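PDB 7KIS: peptidoglycan D,D-transpeptidase MrdA from Pseudomonas aeruginosa, which probably cross-links the peptidoglycan of the cell wall as a penicillin-binding D,D-transpeptidase of the MrdA subfamily. Local coordinates for residues R317-Y323 with M455-I460. Sequence-based numbering, arbitrary orientation.
Sequences RVLRGLY and MQATPI
Tyr323 and Ala457 pair their backbones as a single antiparallel, hydrogen-bonded bridge: Tyr323 N gives a nearly straight bond to Ala457 O (3.0 Å, 175° at the hydrogen), while the return bond from Ala457 N to Tyr323 O (3.1 Å) is bent and comes from above the carbonyl plane.

Pro459 fills the bend of 317-323. Its CD lies among the carbonyl oxygens of Arg317, Val318 and Gly321, with Gly321 O 3.1 Å from Pro459 CD. Pro459 CG meets CE2 of Tyr323 at the ring edge, near the ring plane, 4.0 Å away. Tyr323 CG is anti to its own carbonyl carbon (chi1 -46°), which brings the CE2 edge back to the proline although CB points away from 455-460. Thr458 is the N-cap residue: OG1 caps a backbone N in the first turn of helix 459-470, Gln461 OE1 accepts a bond from Thr458 N, and CG2 turns to Leu319 O and lies beside Leu322 CD2. The Gln456 side chain, bent at chi2 (-115°), crosses Leu322 at roughly a right angle and brings OE1 to Leu322 CB. Val318 CG1 packs on Ile460 CB at 4.1 Å.

Within the transpeptidase domain, this buried contact joins the short, weakly bonded helix at about 317-320, shortly before the probable acyl-ester Ser327 (side chain about 11 Å from that of Met455), to helix 459-470. Both meet the five-stranded antiparallel sheet: Val318 and Ile460 rest on Val271 of strand 268-273, Leu319 reaches Met283 of strand 280-286, and Arg317 salt-bridges Glu586, just past strand 579-585.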
ATOM      1  N   ARG A 317      -9.670   3.123   0.613  1.00 41.64           N
ATOM      2  CA  ARG A 317      -9.028   2.971  -0.687  1.00 33.15           C
ATOM      3  C   ARG A 317      -7.714   2.206  -0.612  1.00 35.60           C
ATOM      4  O   ARG A 317      -7.282   1.641  -1.622  1.00 38.14           O
ATOM      5  CB  ARG A 317      -8.800   4.345  -1.317  1.00 24.21           C
ATOM      6  CG  ARG A 317     -10.020   5.247  -1.260  1.00 31.34           C
ATOM      7  CD  ARG A 317      -9.803   6.538  -2.032  1.00 34.82           C
ATOM      8  NE  ARG A 317     -11.001   6.957  -2.754  1.00 38.42           N
ATOM      9  CZ  ARG A 317     -12.055   7.536  -2.187  1.00 36.07           C
ATOM     10  NH1 ARG A 317     -12.066   7.768  -0.882  1.00 40.21           N
ATOM     11  NH2 ARG A 317     -13.099   7.885  -2.925  1.00 37.19           N
ATOM     12  N   VAL A 318      -7.072   2.169   0.557  1.00 35.16           N
ATOM     13  CA  VAL A 318      -5.826   1.422   0.692  1.00 37.55           C
ATOM     14  C   VAL A 318      -6.091  -0.077   0.620  1.00 36.84           C
ATOM     15  O   VAL A 318      -5.336  -0.825  -0.014  1.00 36.33           O
ATOM     16  CB  VAL A 318      -5.114   1.806   2.002  1.00 32.54           C
ATOM     17  CG1 VAL A 318      -3.971   0.846   2.289  1.00 26.27           C
ATOM     18  CG2 VAL A 318      -4.608   3.235   1.934  1.00 29.16           C
ATOM     19  N   LEU A 319      -7.173  -0.536   1.242  1.00 34.39           N
ATOM     20  CA  LEU A 319      -7.427  -1.962   1.411  1.00 31.21           C
ATOM     21  C   LEU A 319      -8.397  -2.527   0.385  1.00 38.11           C
ATOM     22  O   LEU A 319      -8.174  -3.629  -0.125  1.00 38.08           O
ATOM     23  CB  LEU A 319      -7.969  -2.233   2.817  1.00 41.85           C
ATOM     24  CG  LEU A 319      -7.060  -1.777   3.956  1.00 36.92           C
ATOM     25  CD1 LEU A 319      -7.543  -2.323   5.290  1.00 30.80           C
ATOM     26  CD2 LEU A 319      -5.629  -2.206   3.680  1.00 43.94           C
ATOM     27  N   ARG A 320      -9.469  -1.802   0.070  1.00 44.07           N
ATOM     28  CA  ARG A 320     -10.478  -2.277  -0.866  1.00 43.89           C
ATOM     29  C   ARG A 320     -10.533  -1.442  -2.138  1.00 42.17           C
ATOM     30  O   ARG A 320     -11.445  -1.630  -2.952  1.00 42.14           O
ATOM     31  CB  ARG A 320     -11.849  -2.305  -0.186  1.00 35.97           C
ATOM     32  CG  ARG A 320     -11.865  -3.128   1.091  1.00 41.08           C
ATOM     33  CD  ARG A 320     -13.155  -2.943   1.868  1.00 55.78           C
ATOM     34  NE  ARG A 320     -13.080  -3.556   3.191  1.00 61.39           N
ATOM     35  CZ  ARG A 320     -12.653  -2.927   4.281  1.00 62.98           C
ATOM     36  NH1 ARG A 320     -12.261  -1.663   4.210  1.00 57.42           N
ATOM     37  NH2 ARG A 320     -12.617  -3.562   5.445  1.00 60.07           N
ATOM     38  N   GLY A 321      -9.579  -0.536  -2.335  1.00 35.32           N
ATOM     39  CA  GLY A 321      -9.489   0.192  -3.584  1.00 38.88           C
ATOM     40  C   GLY A 321      -8.554  -0.498  -4.553  1.00 35.36           C
ATOM     41  O   GLY A 321      -7.335  -0.493  -4.363  1.00 36.83           O
ATOM     42  N   LEU A 322      -9.114  -1.098  -5.596  1.00 45.59           N
ATOM     43  CA  LEU A 322      -8.357  -1.903  -6.545  1.00 43.89           C
ATOM     44  C   LEU A 322      -8.216  -1.137  -7.853  1.00 45.31           C
ATOM     45  O   LEU A 322      -9.219  -0.736  -8.454  1.00 44.34           O
ATOM     46  CB  LEU A 322      -9.036  -3.254  -6.759  1.00 49.44           C
ATOM     47  CG  LEU A 322      -9.265  -3.989  -5.437  1.00 54.53           C
ATOM     48  CD1 LEU A 322     -10.749  -4.123  -5.133  1.00 50.12           C
ATOM     49  CD2 LEU A 322      -8.588  -5.346  -5.439  1.00 49.36           C
ATOM     50  N   TYR A 323      -6.975  -0.940  -8.291  1.00 43.35           N
ATOM     51  CA  TYR A 323      -6.679  -0.163  -9.480  1.00 34.74           C
ATOM     52  C   TYR A 323      -5.676  -0.900 -10.355  1.00 35.55           C
ATOM     53  O   TYR A 323      -4.776  -1.573  -9.836  1.00 36.28           O
ATOM     54  CB  TYR A 323      -6.111   1.214  -9.108  1.00 36.85           C
ATOM     55  CG  TYR A 323      -6.875   1.920  -8.014  1.00 33.85           C
ATOM     56  CD1 TYR A 323      -8.003   2.674  -8.306  1.00 40.18           C
ATOM     57  CD2 TYR A 323      -6.468   1.833  -6.690  1.00 35.30           C
ATOM     58  CE1 TYR A 323      -8.705   3.322  -7.310  1.00 42.51           C
ATOM     59  CE2 TYR A 323      -7.164   2.477  -5.686  1.00 37.50           C
ATOM     60  CZ  TYR A 323      -8.283   3.220  -6.001  1.00 39.54           C
ATOM     61  OH  TYR A 323      -8.978   3.866  -5.006  1.00 35.08           O
ATOM     62  N   MET A 455      -5.728  -6.934 -14.477  1.00 47.55           N
ATOM     63  CA  MET A 455      -4.915  -6.934 -13.268  1.00 45.62           C
ATOM     64  C   MET A 455      -5.423  -5.901 -12.271  1.00 40.07           C
ATOM     65  O   MET A 455      -5.689  -4.750 -12.626  1.00 41.47           O
ATOM     66  CB  MET A 455      -3.452  -6.658 -13.615  1.00 37.75           C
ATOM     67  CG  MET A 455      -2.506  -6.809 -12.434  1.00 39.39           C
ATOM     68  SD  MET A 455      -0.847  -6.201 -12.780  1.00 55.76           S
ATOM     69  CE  MET A 455       0.040  -6.781 -11.337  1.00 40.54           C
ATOM     70  N   GLN A 456      -5.563  -6.327 -11.019  1.00 32.34           N
ATOM     71  CA  GLN A 456      -6.037  -5.480  -9.936  1.00 38.03           C
ATOM     72  C   GLN A 456      -5.004  -5.469  -8.820  1.00 42.61           C
ATOM     73  O   GLN A 456      -4.459  -6.516  -8.458  1.00 44.80           O
ATOM     74  CB  GLN A 456      -7.382  -5.977  -9.397  1.00 40.26           C
ATOM     75  CG  GLN A 456      -8.447  -6.178 -10.461  1.00 29.66           C
ATOM     76  CD  GLN A 456      -9.617  -5.230 -10.301  1.00 34.83           C
ATOM     77  OE1 GLN A 456      -9.461  -4.105  -9.829  1.00 50.02           O
ATOM     78  NE2 GLN A 456     -10.802  -5.681 -10.694  1.00 46.57           N
ATOM     79  N   ALA A 457      -4.741  -4.284  -8.276  1.00 31.65           N
ATOM     80  CA  ALA A 457      -3.741  -4.137  -7.228  1.00 33.98           C
ATOM     81  C   ALA A 457      -4.190  -3.064  -6.248  1.00 36.63           C
ATOM     82  O   ALA A 457      -4.643  -1.994  -6.662  1.00 37.41           O
ATOM     83  CB  ALA A 457      -2.373  -3.783  -7.822  1.00 37.09           C
ATOM     84  N   THR A 458      -4.061  -3.361  -4.945  1.00 35.99           N
ATOM     85  CA  THR A 458      -4.351  -2.435  -3.862  1.00 30.93           C
ATOM     86  C   THR A 458      -3.135  -1.558  -3.572  1.00 32.09           C
ATOM     87  O   THR A 458      -1.993  -1.993  -3.749  1.00 31.41           O
ATOM     88  CB  THR A 458      -4.742  -3.198  -2.597  1.00 35.19           C
ATOM     89  OG1 THR A 458      -3.686  -4.095  -2.230  1.00 39.84           O
ATOM     90  CG2 THR A 458      -6.019  -3.994  -2.828  1.00 34.94           C
ATOM     91  N   PRO A 459      -3.356  -0.320  -3.120  1.00 32.38           N
ATOM     92  CA  PRO A 459      -2.222   0.581  -2.850  1.00 35.19           C
ATOM     93  C   PRO A 459      -1.244   0.047  -1.818  1.00 36.20           C
ATOM     94  O   PRO A 459      -0.124   0.563  -1.726  1.00 37.80           O
ATOM     95  CB  PRO A 459      -2.904   1.866  -2.364  1.00 34.33           C
ATOM     96  CG  PRO A 459      -4.267   1.816  -2.967  1.00 31.28           C
ATOM     97  CD  PRO A 459      -4.651   0.366  -2.971  1.00 38.42           C
ATOM     98  N   ILE A 460      -1.624  -0.964  -1.038  1.00 36.53           N
ATOM     99  CA  ILE A 460      -0.671  -1.583  -0.123  1.00 35.57           C
ATOM    100  C   ILE A 460       0.139  -2.654  -0.847  1.00 35.03           C
ATOM    101  O   ILE A 460       1.338  -2.814  -0.595  1.00 39.27           O
ATOM    102  CB  ILE A 460      -1.406  -2.148   1.108  1.00 34.12           C
ATOM    103  CG1 ILE A 460      -0.459  -2.983   1.975  1.00 28.67           C
ATOM    104  CG2 ILE A 460      -2.619  -2.965   0.688  1.00 38.16           C
ATOM    105  CD1 ILE A 460       0.634  -2.175   2.635  1.00 35.06           C
TER